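Local coordinates for protein octenoyl-CoA reductase/carboxylase (Streptomyces sp., PDB 4A0S) that binds NADP and an acyl-CoA and probably catalyses the reductive carboxylation of 2-octenoyl-CoA, supplying an extender unit for cinnabaramide polyketide biosynthesis, at residues A[224-229]-A[236-241]; A[240-243]-A[247-250]; A[258-263]-A[440-445]; A[317-322]-A[330-335]. One frame throughout, in Å; residues are numbered along the deposited sequence.

Contact 1 of 4, residues A[224-229]-A[236-241]. With NAP (NADP nicotinamide-adenine-dinucleotide phosphate), chain F.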
# COMPACT_ATOMS: atom_id res chain seq x y z
N VAL A 224 7.74 11.43 -14.74
CA VAL A 224 8.62 10.28 -14.63
C VAL A 224 9.82 10.54 -15.49
O VAL A 224 9.72 10.66 -16.72
CB VAL A 224 7.94 8.98 -15.09
CG1 VAL A 224 8.88 7.81 -14.92
CG2 VAL A 224 6.64 8.73 -14.30
N LEU A 225 10.97 10.62 -14.85
CA LEU A 225 12.21 10.81 -15.56
C LEU A 225 12.67 9.45 -16.00
O LEU A 225 12.82 8.53 -15.19
CB LEU A 225 13.25 11.44 -14.66
CG LEU A 225 14.58 11.78 -15.33
CD1 LEU A 225 14.39 12.94 -16.29
CD2 LEU A 225 15.59 12.11 -14.27
N ILE A 226 12.89 9.30 -17.30
CA ILE A 226 13.22 8.00 -17.82
C ILE A 226 14.62 8.06 -18.39
O ILE A 226 14.86 8.71 -19.40
CB ILE A 226 12.22 7.58 -18.92
CG1 ILE A 226 10.80 7.59 -18.35
CG2 ILE A 226 12.60 6.18 -19.47
CD1 ILE A 226 9.73 7.63 -19.37
N TRP A 227 15.54 7.39 -17.72
CA TRP A 227 16.89 7.22 -18.24
C TRP A 227 16.92 6.25 -19.41
O TRP A 227 16.03 5.42 -19.56
CB TRP A 227 17.79 6.69 -17.14
CG TRP A 227 18.05 7.67 -16.09
CD1 TRP A 227 17.52 7.67 -14.82
CD2 TRP A 227 18.89 8.81 -16.17
NE1 TRP A 227 17.98 8.74 -14.13
CE2 TRP A 227 18.83 9.46 -14.92
CE3 TRP A 227 19.70 9.35 -17.18
CZ2 TRP A 227 19.56 10.63 -14.65
CZ3 TRP A 227 20.42 10.51 -16.92
CH2 TRP A 227 20.34 11.13 -15.66
N GLY A 228 17.98 6.36 -20.22
CA GLY A 228 18.16 5.46 -21.36
C GLY A 228 16.84 5.24 -22.06
O GLY A 228 16.46 4.10 -22.36
N ALA A 229 16.14 6.35 -22.32
CA ALA A 229 14.71 6.30 -22.63
C ALA A 229 14.37 5.70 -24.00
O ALA A 229 13.27 5.24 -24.20
CB ALA A 229 14.09 7.68 -22.49
N TYR A 236 9.15 1.42 -23.56
CA TYR A 236 7.87 1.04 -22.94
C TYR A 236 7.52 1.89 -21.76
O TYR A 236 6.35 2.24 -21.58
CB TYR A 236 7.86 -0.43 -22.56
CG TYR A 236 7.89 -1.29 -23.78
CD1 TYR A 236 6.81 -1.33 -24.66
CD2 TYR A 236 9.01 -2.07 -24.08
CE1 TYR A 236 6.83 -2.12 -25.82
CE2 TYR A 236 9.06 -2.86 -25.23
CZ TYR A 236 7.97 -2.87 -26.09
OH TYR A 236 8.00 -3.66 -27.21
N ALA A 237 8.53 2.24 -20.97
CA ALA A 237 8.34 3.13 -19.83
C ALA A 237 7.63 4.38 -20.31
O ALA A 237 6.64 4.81 -19.73
CB ALA A 237 9.68 3.47 -19.20
N ILE A 238 8.11 4.95 -21.42
CA ILE A 238 7.47 6.13 -22.00
C ILE A 238 5.98 5.90 -22.23
O ILE A 238 5.15 6.75 -21.92
CB ILE A 238 8.13 6.53 -23.34
CG1 ILE A 238 9.48 7.18 -23.08
CG2 ILE A 238 7.21 7.46 -24.16
CD1 ILE A 238 10.43 7.11 -24.27
N GLN A 239 5.64 4.74 -22.78
CA GLN A 239 4.27 4.46 -23.13
C GLN A 239 3.40 4.27 -21.91
O GLN A 239 2.27 4.76 -21.87
CB GLN A 239 4.21 3.25 -24.02
CG GLN A 239 4.88 3.49 -25.34
CD GLN A 239 4.53 2.40 -26.28
OE1 GLN A 239 3.38 2.28 -26.69
NE2 GLN A 239 5.49 1.53 -26.55
N PHE A 240 3.92 3.57 -20.91
CA PHE A 240 3.18 3.39 -19.68
C PHE A 240 2.98 4.73 -18.97
O PHE A 240 1.91 4.98 -18.42
CB PHE A 240 3.88 2.41 -18.76
CG PHE A 240 3.90 1.02 -19.29
CD1 PHE A 240 2.76 0.46 -19.85
CD2 PHE A 240 5.07 0.28 -19.26
CE1 PHE A 240 2.79 -0.85 -20.36
CE2 PHE A 240 5.10 -1.01 -19.77
CZ PHE A 240 3.96 -1.57 -20.31
N VAL A 241 4.00 5.57 -19.00
CA VAL A 241 3.89 6.88 -18.37
C VAL A 241 2.80 7.68 -19.09
O VAL A 241 1.84 8.17 -18.47
CB VAL A 241 5.23 7.62 -18.36
CG1 VAL A 241 5.04 9.05 -17.80
CG2 VAL A 241 6.25 6.85 -17.51
PA NAP F . 18.73 -1.13 -24.30
O1A NAP F . 17.53 -1.41 -25.29
O2A NAP F . 20.11 -1.25 -24.87
O5B NAP F . 18.52 0.31 -23.80
C5B NAP F . 19.40 0.76 -22.78
C4B NAP F . 19.45 2.28 -22.90
O4B NAP F . 20.30 2.71 -21.83
C3B NAP F . 20.09 2.76 -24.22
O3B NAP F . 19.05 3.40 -24.93
C2B NAP F . 21.05 3.85 -23.80
O2B NAP F . 20.42 5.13 -23.71
C1B NAP F . 21.46 3.47 -22.42
N9A NAP F . 22.60 2.52 -22.52
C8A NAP F . 22.87 1.61 -23.47
N7A NAP F . 23.98 0.93 -23.16
C5A NAP F . 24.40 1.43 -22.01
C6A NAP F . 25.49 1.15 -21.23
N6A NAP F . 26.33 0.18 -21.59
N1A NAP F . 25.64 1.83 -20.10
C2A NAP F . 24.77 2.76 -19.73
N3A NAP F . 23.73 3.08 -20.46
C4A NAP F . 23.53 2.42 -21.60
O3 NAP F . 18.63 -2.08 -23.02
PN NAP F . 17.28 -2.26 -22.16
O1N NAP F . 16.65 -3.54 -22.81
O2N NAP F . 16.45 -1.02 -22.04
O5D NAP F . 17.98 -2.69 -20.78
C5D NAP F . 18.64 -1.64 -20.09
C4D NAP F . 19.17 -2.27 -18.83
O4D NAP F . 18.00 -2.82 -18.13
C3D NAP F . 20.09 -3.46 -19.09
O3D NAP F . 21.11 -3.32 -18.08
C2D NAP F . 19.22 -4.67 -18.84
O2D NAP F . 19.99 -5.81 -18.40
C1D NAP F . 18.43 -4.14 -17.66
N1N NAP F . 17.15 -4.79 -17.69
C2N NAP F . 16.71 -5.35 -16.51
C3N NAP F . 15.48 -5.96 -16.55
C7N NAP F . 15.02 -6.57 -15.29
O7N NAP F . 15.64 -6.43 -14.23
N7N NAP F . 13.93 -7.28 -15.44
C4N NAP F . 14.72 -6.02 -17.72
C5N NAP F . 15.14 -5.46 -18.91
C6N NAP F . 16.38 -4.83 -18.89
P2B NAP F . 21.42 6.39 -23.68
O1X NAP F . 20.31 7.51 -24.06
O2X NAP F . 21.99 6.64 -22.19
O3X NAP F . 22.42 6.02 -24.76
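Val224 receives Val241 between its two methyls: CG2 of Val241 lies 3.6 Å from CB of Val224 and almost as near to both of its branches. Two beta-branched residues fit well here, since each offers a short forked surface with nothing polar to bury. Leu225, the next residue of the strand, faces the other side of the sheet, where Pro307 and Val251 receive it. Ile226 turns back to the helix and has the largest share of the contact. Its outer chain is extended (chi2 162°), which carries CD1 across to the helix backbone, 3.7 Å from both N and CG1 of Ile238; the two isoleucine side chains cross at about a right angle. The other branch, CG2, rests 4.0 Å from CB of Ala237, where a small residue lets the helix come close. Trp227 leaves the strand and gives its carbonyl to His313. Gly228 follows with positive phi (42°), its CA 3.3 Å from O2B of NAP; a beta carbon here would collide with the ribose oxygen O4B, so glycine suits both the turn and the cofactor. Ala229 closes the segment, its carbonyl O 3.4 Å from CD1 of Ile238. This is the first strand, glycine-rich loop and helix of a Rossmann fold, with Gly232 and Leu233 donating backbone N-H groups to NAP. The strand and helix run nearly antiparallel (166°), their axes 9.4 Å apart, with strands 247-252 and 309-312 flanking strand 223-226 in the sheet and helix 200-210 packed against Val224 and Ala237.

Contact 2 of 4, residues A[240-243]-A[247-250]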
# COMPACT_ATOMS: atom_id res chain seq x y z
N PHE A 240 3.92 3.57 -20.91
CA PHE A 240 3.18 3.39 -19.68
C PHE A 240 2.98 4.73 -18.97
O PHE A 240 1.91 4.98 -18.42
CB PHE A 240 3.88 2.41 -18.76
CG PHE A 240 3.90 1.02 -19.29
CD1 PHE A 240 2.76 0.46 -19.85
CD2 PHE A 240 5.07 0.28 -19.26
CE1 PHE A 240 2.79 -0.85 -20.36
CE2 PHE A 240 5.10 -1.01 -19.77
CZ PHE A 240 3.96 -1.57 -20.31
N VAL A 241 4.00 5.57 -19.00
CA VAL A 241 3.89 6.88 -18.37
C VAL A 241 2.80 7.68 -19.09
O VAL A 241 1.84 8.17 -18.47
CB VAL A 241 5.23 7.62 -18.36
CG1 VAL A 241 5.04 9.05 -17.80
CG2 VAL A 241 6.25 6.85 -17.51
N LYS A 242 2.91 7.75 -20.40
CA LYS A 242 1.96 8.51 -21.18
C LYS A 242 0.57 7.92 -21.01
O LYS A 242 -0.36 8.63 -20.67
CB LYS A 242 2.36 8.51 -22.64
CG LYS A 242 3.54 9.43 -22.92
CD LYS A 242 3.89 9.46 -24.40
CE LYS A 242 2.72 10.03 -25.23
NZ LYS A 242 2.43 11.48 -24.90
N ASN A 243 0.45 6.61 -21.21
CA ASN A 243 -0.84 5.95 -21.12
C ASN A 243 -1.46 6.10 -19.74
O ASN A 243 -2.69 6.11 -19.60
CB ASN A 243 -0.77 4.48 -21.52
CG ASN A 243 -2.15 3.85 -21.67
OD1 ASN A 243 -2.97 4.31 -22.48
ND2 ASN A 243 -2.41 2.80 -20.89
N ILE A 247 3.72 12.15 -17.08
CA ILE A 247 4.46 13.08 -17.91
C ILE A 247 5.86 12.51 -17.98
O ILE A 247 6.61 12.60 -17.00
CB ILE A 247 4.45 14.49 -17.31
CG1 ILE A 247 3.02 15.06 -17.32
CG2 ILE A 247 5.35 15.40 -18.11
CD1 ILE A 247 2.71 15.99 -16.17
N PRO A 248 6.21 11.86 -19.11
CA PRO A 248 7.54 11.28 -19.16
C PRO A 248 8.55 12.33 -19.53
O PRO A 248 8.26 13.20 -20.35
CB PRO A 248 7.41 10.25 -20.28
CG PRO A 248 6.43 10.86 -21.23
CD PRO A 248 5.46 11.67 -20.37
N VAL A 249 9.71 12.31 -18.89
CA VAL A 249 10.81 13.10 -19.39
C VAL A 249 11.93 12.13 -19.77
O VAL A 249 12.49 11.44 -18.93
CB VAL A 249 11.28 14.18 -18.40
CG1 VAL A 249 12.36 15.03 -19.02
CG2 VAL A 249 10.11 15.08 -18.02
N ALA A 250 12.21 12.08 -21.06
CA ALA A 250 13.17 11.15 -21.58
C ALA A 250 14.55 11.74 -21.39
O ALA A 250 14.77 12.91 -21.69
CB ALA A 250 12.90 10.88 -23.05
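The pyrrolidine ring of Pro248 is met by two side chains of the helix, Val241 at CB and CD and Lys242 at CG. Val241 has CG1 anti to its backbone N (chi1 175°), and this branch comes up against the ring at its nitrogen, 3.3 Å from N of Pro248, and 3.4 Å from N of Ile247 just before it. The same methyl is 3.6 Å from CB of Pro248, while CG2 is left for strand 223-226. Lys242 approaches differently: its aliphatic root crosses the ring obliquely, with CG of Lys242 3.6 Å from CG of Pro248. Beyond that point the lysine chain bends twice, and NZ finds the carbonyl O of Gly265, so a long residue at the surface can lend methylenes to the packing and still give its NZ a hydrogen-bond partner. Helix 232-243 here leads into the second strand of the Rossmann beta-alpha-beta unit, with three residues between the end of the helix and the strand. Strand 247-252 bonds to strand 223-226 through the backbones of Ile247 and Val249, and proline between them, lacking an N-H, forfeits nothing on that edge. Cutting Pro248 back to alanine is likely to leave CG of Lys242 without its partner, open a gap beside Val241 and free the start of the strand to flex. Ile247 and Val249 point to the far side of the sheet, against helix 285-303. On the helix's other flank, Phe240 packs edge-to-face on Tyr207, while its carbonyl O and the side-chain ND2 of Asn243 both bond to Gln220 of the second subunit.

Contact 3 of 4, residues A[258-263]-A[440-445]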
# COMPACT_ATOMS: atom_id res chain seq x y z
N GLU A 258 16.76 10.86 -29.10
CA GLU A 258 15.68 11.82 -28.91
C GLU A 258 14.56 11.62 -29.94
O GLU A 258 13.37 11.62 -29.61
CB GLU A 258 16.18 13.26 -28.98
CG GLU A 258 15.01 14.25 -29.12
CD GLU A 258 15.37 15.66 -28.78
OE1 GLU A 258 16.57 15.93 -28.61
OE2 GLU A 258 14.45 16.49 -28.69
N ALA A 259 14.95 11.47 -31.20
CA ALA A 259 13.98 11.25 -32.26
C ALA A 259 13.14 10.02 -31.93
O ALA A 259 11.91 10.03 -32.07
CB ALA A 259 14.66 11.11 -33.58
N ALA A 260 13.80 8.96 -31.46
CA ALA A 260 13.12 7.72 -31.07
C ALA A 260 12.07 7.97 -29.99
O ALA A 260 10.92 7.56 -30.14
CB ALA A 260 14.14 6.70 -30.61
N VAL A 261 12.46 8.65 -28.93
CA VAL A 261 11.52 8.90 -27.83
C VAL A 261 10.42 9.89 -28.24
O VAL A 261 9.30 9.81 -27.74
CB VAL A 261 12.20 9.38 -26.52
CG1 VAL A 261 13.20 8.36 -26.01
CG2 VAL A 261 12.88 10.73 -26.70
N ARG A 262 10.72 10.80 -29.15
CA ARG A 262 9.67 11.71 -29.61
C ARG A 262 8.66 10.94 -30.42
O ARG A 262 7.46 11.19 -30.33
CB ARG A 262 10.25 12.87 -30.41
CG ARG A 262 11.05 13.78 -29.56
CD ARG A 262 11.45 15.02 -30.29
NE ARG A 262 12.03 15.93 -29.33
CZ ARG A 262 11.32 16.73 -28.54
NH1 ARG A 262 9.99 16.73 -28.61
NH2 ARG A 262 11.94 17.51 -27.66
N ALA A 263 9.14 9.96 -31.20
CA ALA A 263 8.26 9.12 -32.01
C ALA A 263 7.32 8.29 -31.15
O ALA A 263 6.25 7.86 -31.61
CB ALA A 263 9.09 8.22 -32.93
N ARG A 440 9.73 2.14 -36.33
CA ARG A 440 10.12 1.45 -37.55
C ARG A 440 11.27 2.21 -38.22
O ARG A 440 11.19 3.43 -38.40
CB ARG A 440 8.95 1.33 -38.52
CG ARG A 440 9.27 0.47 -39.72
CD ARG A 440 8.44 0.84 -40.95
NE ARG A 440 7.01 1.00 -40.66
CZ ARG A 440 6.20 0.03 -40.21
NH1 ARG A 440 6.66 -1.18 -39.95
NH2 ARG A 440 4.92 0.30 -40.00
N GLY A 441 12.33 1.49 -38.54
CA GLY A 441 13.43 2.07 -39.33
C GLY A 441 14.37 3.00 -38.59
O GLY A 441 15.38 3.43 -39.15
N LEU A 442 14.06 3.32 -37.33
CA LEU A 442 14.90 4.22 -36.54
C LEU A 442 16.08 3.50 -35.94
O LEU A 442 15.97 2.33 -35.60
CB LEU A 442 14.11 4.88 -35.42
CG LEU A 442 12.94 5.78 -35.84
CD1 LEU A 442 12.50 6.61 -34.65
CD2 LEU A 442 13.30 6.66 -37.03
N THR A 443 17.20 4.20 -35.84
CA THR A 443 18.41 3.65 -35.25
C THR A 443 19.02 4.70 -34.34
O THR A 443 18.55 5.84 -34.29
CB THR A 443 19.45 3.23 -36.33
OG1 THR A 443 19.91 4.40 -37.01
CG2 THR A 443 18.85 2.25 -37.34
N ALA A 444 20.07 4.32 -33.61
CA ALA A 444 20.72 5.24 -32.70
C ALA A 444 21.87 5.99 -33.36
O ALA A 444 22.44 6.91 -32.74
CB ALA A 444 21.22 4.51 -31.45
N THR A 445 22.19 5.64 -34.61
CA THR A 445 23.25 6.34 -35.35
C THR A 445 22.70 7.16 -36.51
O THR A 445 21.85 6.68 -37.26
CB THR A 445 24.28 5.36 -35.90
OG1 THR A 445 23.61 4.49 -36.84
CG2 THR A 445 24.89 4.54 -34.76
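Leu442 lays its CD1 methyl over the small residues of helix 255-263, 3.8 Å from CA of Ala260 and 4.1 Å from CB of Ala263. With CG beside the backbone N (chi1 -62°) and CD1 extended from it, the side chain reaches straight out of the C-terminal tail, and this one methyl makes all the close contacts. It also comes 4.3 Å from the carbonyl O of Ala259. Ala260 and Ala263, one turn apart, with the backbone of Ala259 beside them, make a shallow seat that larger side chains would fill. Val406 touches both Ala260 and Leu442 and so closes one flank of the patch. Gly441, just before the leucine, has positive phi, which glycine tolerates easily, and Arg440 turns off to a salt bridge with Asp434. Around the helix from this seat, Glu258 and Arg262, one turn apart, form a salt bridge along the surface. Arg262 grips a single oxygen from the side: NE is 2.6 Å from OE2 of Glu258 at 156°, using the anti lone pair, and NH2 is 2.9 Å from the same OE2 in a more bent bond of 133°. OE2 thus takes both N-H groups of one guanidinium edge and lies in the guanidinium plane, which fixes the rotation of the group. Farther along the tail, Ala444 bonds through its backbone to Arg404. The whole is a C-terminal tail packed by one leucine side chain onto a helix of the Rossmann domain, the helix that also carries Lys257, whose NZ bonds to NADP.

Contact 4 of 4, residues A[317-322]-A[330-335]. With NAP (NADP nicotinamide-adenine-dinucleotide phosphate), chain F.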
# COMPACT_ATOMS: atom_id res chain seq x y z
N VAL A 317 26.39 5.42 -13.23
CA VAL A 317 26.66 6.73 -13.81
C VAL A 317 25.54 7.72 -13.50
O VAL A 317 25.80 8.88 -13.20
CB VAL A 317 26.88 6.60 -15.33
CG1 VAL A 317 26.79 7.95 -16.00
CG2 VAL A 317 28.24 5.99 -15.60
N THR A 318 24.31 7.24 -13.55
CA THR A 318 23.13 8.09 -13.40
C THR A 318 22.49 7.99 -12.03
O THR A 318 21.66 8.82 -11.66
CB THR A 318 22.05 7.72 -14.43
OG1 THR A 318 21.74 6.33 -14.31
CG2 THR A 318 22.57 7.98 -15.84
N PHE A 319 22.83 6.95 -11.28
CA PHE A 319 22.03 6.63 -10.11
C PHE A 319 22.09 7.71 -9.04
O PHE A 319 21.08 8.01 -8.43
CB PHE A 319 22.40 5.29 -9.51
CG PHE A 319 21.47 4.86 -8.43
CD1 PHE A 319 20.29 4.21 -8.74
CD2 PHE A 319 21.76 5.13 -7.10
CE1 PHE A 319 19.41 3.82 -7.74
CE2 PHE A 319 20.87 4.74 -6.10
CZ PHE A 319 19.70 4.10 -6.43
N GLY A 320 23.28 8.26 -8.80
CA GLY A 320 23.46 9.33 -7.83
C GLY A 320 22.61 10.51 -8.23
O GLY A 320 22.00 11.16 -7.39
N LEU A 321 22.55 10.76 -9.54
CA LEU A 321 21.68 11.81 -10.08
C LEU A 321 20.22 11.47 -9.80
O LEU A 321 19.47 12.32 -9.33
CB LEU A 321 21.91 11.96 -11.58
CG LEU A 321 23.36 12.24 -11.97
CD1 LEU A 321 23.58 11.95 -13.46
CD2 LEU A 321 23.66 13.68 -11.65
N SER A 322 19.84 10.22 -10.06
CA SER A 322 18.46 9.75 -9.91
C SER A 322 17.97 10.00 -8.49
O SER A 322 16.85 10.48 -8.31
CB SER A 322 18.35 8.27 -10.26
OG SER A 322 18.60 8.10 -11.63
N GLY A 330 9.83 11.04 -3.55
CA GLY A 330 9.89 10.39 -4.85
C GLY A 330 10.48 8.99 -4.79
O GLY A 330 10.99 8.56 -3.76
N THR A 331 10.41 8.30 -5.91
CA THR A 331 10.87 6.93 -6.01
C THR A 331 11.81 6.80 -7.18
O THR A 331 11.49 7.20 -8.29
CB THR A 331 9.68 5.98 -6.19
OG1 THR A 331 8.82 6.08 -5.05
CG2 THR A 331 10.16 4.53 -6.34
N VAL A 332 13.01 6.30 -6.90
CA VAL A 332 13.89 5.84 -7.93
C VAL A 332 13.57 4.35 -8.03
O VAL A 332 13.73 3.61 -7.06
CB VAL A 332 15.36 6.03 -7.55
CG1 VAL A 332 16.25 5.46 -8.65
CG2 VAL A 332 15.66 7.50 -7.30
N VAL A 333 13.09 3.92 -9.18
CA VAL A 333 12.84 2.51 -9.39
C VAL A 333 13.89 2.02 -10.36
O VAL A 333 14.10 2.63 -11.41
CB VAL A 333 11.38 2.22 -9.86
CG1 VAL A 333 11.03 2.96 -11.17
CG2 VAL A 333 11.13 0.71 -9.96
N THR A 334 14.59 0.95 -9.98
CA THR A 334 15.72 0.49 -10.77
C THR A 334 15.63 -1.00 -11.05
O THR A 334 15.27 -1.78 -10.16
CB THR A 334 17.07 0.76 -10.07
OG1 THR A 334 18.13 0.22 -10.86
CG2 THR A 334 17.10 0.14 -8.67
N CYS A 335 15.96 -1.38 -12.28
CA CYS A 335 15.96 -2.79 -12.66
C CYS A 335 17.26 -3.18 -13.32
O CYS A 335 17.37 -4.25 -13.93
CB CYS A 335 14.83 -3.07 -13.64
SG CYS A 335 15.03 -2.26 -15.25
PA NAP F . 18.73 -1.13 -24.30
O1A NAP F . 17.53 -1.41 -25.29
O2A NAP F . 20.11 -1.25 -24.87
O5B NAP F . 18.52 0.31 -23.80
C5B NAP F . 19.40 0.76 -22.78
C4B NAP F . 19.45 2.28 -22.90
O4B NAP F . 20.30 2.71 -21.83
C3B NAP F . 20.09 2.76 -24.22
O3B NAP F . 19.05 3.40 -24.93
C2B NAP F . 21.05 3.85 -23.80
O2B NAP F . 20.42 5.13 -23.71
C1B NAP F . 21.46 3.47 -22.42
N9A NAP F . 22.60 2.52 -22.52
C8A NAP F . 22.87 1.61 -23.47
N7A NAP F . 23.98 0.93 -23.16
C5A NAP F . 24.40 1.43 -22.01
C6A NAP F . 25.49 1.15 -21.23
N6A NAP F . 26.33 0.18 -21.59
N1A NAP F . 25.64 1.83 -20.10
C2A NAP F . 24.77 2.76 -19.73
N3A NAP F . 23.73 3.08 -20.46
C4A NAP F . 23.53 2.42 -21.60
O3 NAP F . 18.63 -2.08 -23.02
PN NAP F . 17.28 -2.26 -22.16
O1N NAP F . 16.65 -3.54 -22.81
O2N NAP F . 16.45 -1.02 -22.04
O5D NAP F . 17.98 -2.69 -20.78
C5D NAP F . 18.64 -1.64 -20.09
C4D NAP F . 19.17 -2.27 -18.83
O4D NAP F . 18.00 -2.82 -18.13
C3D NAP F . 20.09 -3.46 -19.09
O3D NAP F . 21.11 -3.32 -18.08
C2D NAP F . 19.22 -4.67 -18.84
O2D NAP F . 19.99 -5.81 -18.40
C1D NAP F . 18.43 -4.14 -17.66
N1N NAP F . 17.15 -4.79 -17.69
C2N NAP F . 16.71 -5.35 -16.51
C3N NAP F . 15.48 -5.96 -16.55
C7N NAP F . 15.02 -6.57 -15.29
O7N NAP F . 15.64 -6.43 -14.23
N7N NAP F . 13.93 -7.28 -15.44
C4N NAP F . 14.72 -6.02 -17.72
C5N NAP F . 15.14 -5.46 -18.91
C6N NAP F . 16.38 -4.83 -18.89
P2B NAP F . 21.42 6.39 -23.68
O1X NAP F . 20.31 7.51 -24.06
O2X NAP F . 21.99 6.64 -22.19
O3X NAP F . 22.42 6.02 -24.76
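Helix 316-325 lies on strand 331-334 in a buried apolar contact, Phe319 and Ser322 against Val332, within a beta-alpha-beta unit of the second half of the Rossmann fold. The two elements run almost antiparallel (158°), with their axes 9.8 Å apart, as expected when a crossover helix leads into the next parallel strand. Val332 serves both helix residues through its two branches. CG1 stands 3.7 Å from CE1 of Phe319, meeting the ring obliquely, and also 3.9 Å from CB of Ser322; CG2 is 3.4 Å from the carbonyl O of Ser322. A forked side chain suits a place between an aromatic ring and a helix backbone. With only an alanine at Val332, a gap would probably open beside CE1 of Phe319, which would lose its nearest partner on strand 331-334, as CB of Ser322 would lose its methyl neighbour. Phe319 has CG anti to the backbone N (chi1 -172°), which swings the ring over to the strand; it also meets Phe345 of the third subunit edge-to-face. The small Ser322 lets the helix approach, and its buried OG bonds to OE2 of Glu312, an oxygen that Thr318 OG1 also reaches, so that two hydroxyls hold the carboxylate from one helix. Thr334 turns its methyl CG2 to the phenyl ring, while OG1 bonds to Asn347 of the third subunit. Just beyond the strand the chain reaches the cofactor: Cys335 SG lies 3.7 Å from C2N of the nicotinamide ring of NAP and 3.9 Å from its C3N.

How the contacts relate
From the N terminus, contact 1 closes first, the short loop between strand 223-226 and helix 232-243. Contact 2 opens on that same helix, sharing Phe240 and Val241, and closes the turn into strand 247-252, so the two together complete one beta-alpha-beta unit. Contact 3 starts on the following helix but closes only with the C-terminal tail; contact 4, a short local loop in the other half of the sheet, falls entirely within that long span. Val261 of contact 3 packs on Ala229, Ile238 and Ala250, tying it to contacts 1 and 2, while Trp227 meets Thr318 and Leu321 of contact 4. Contacts 1 and 4 both touch NADP.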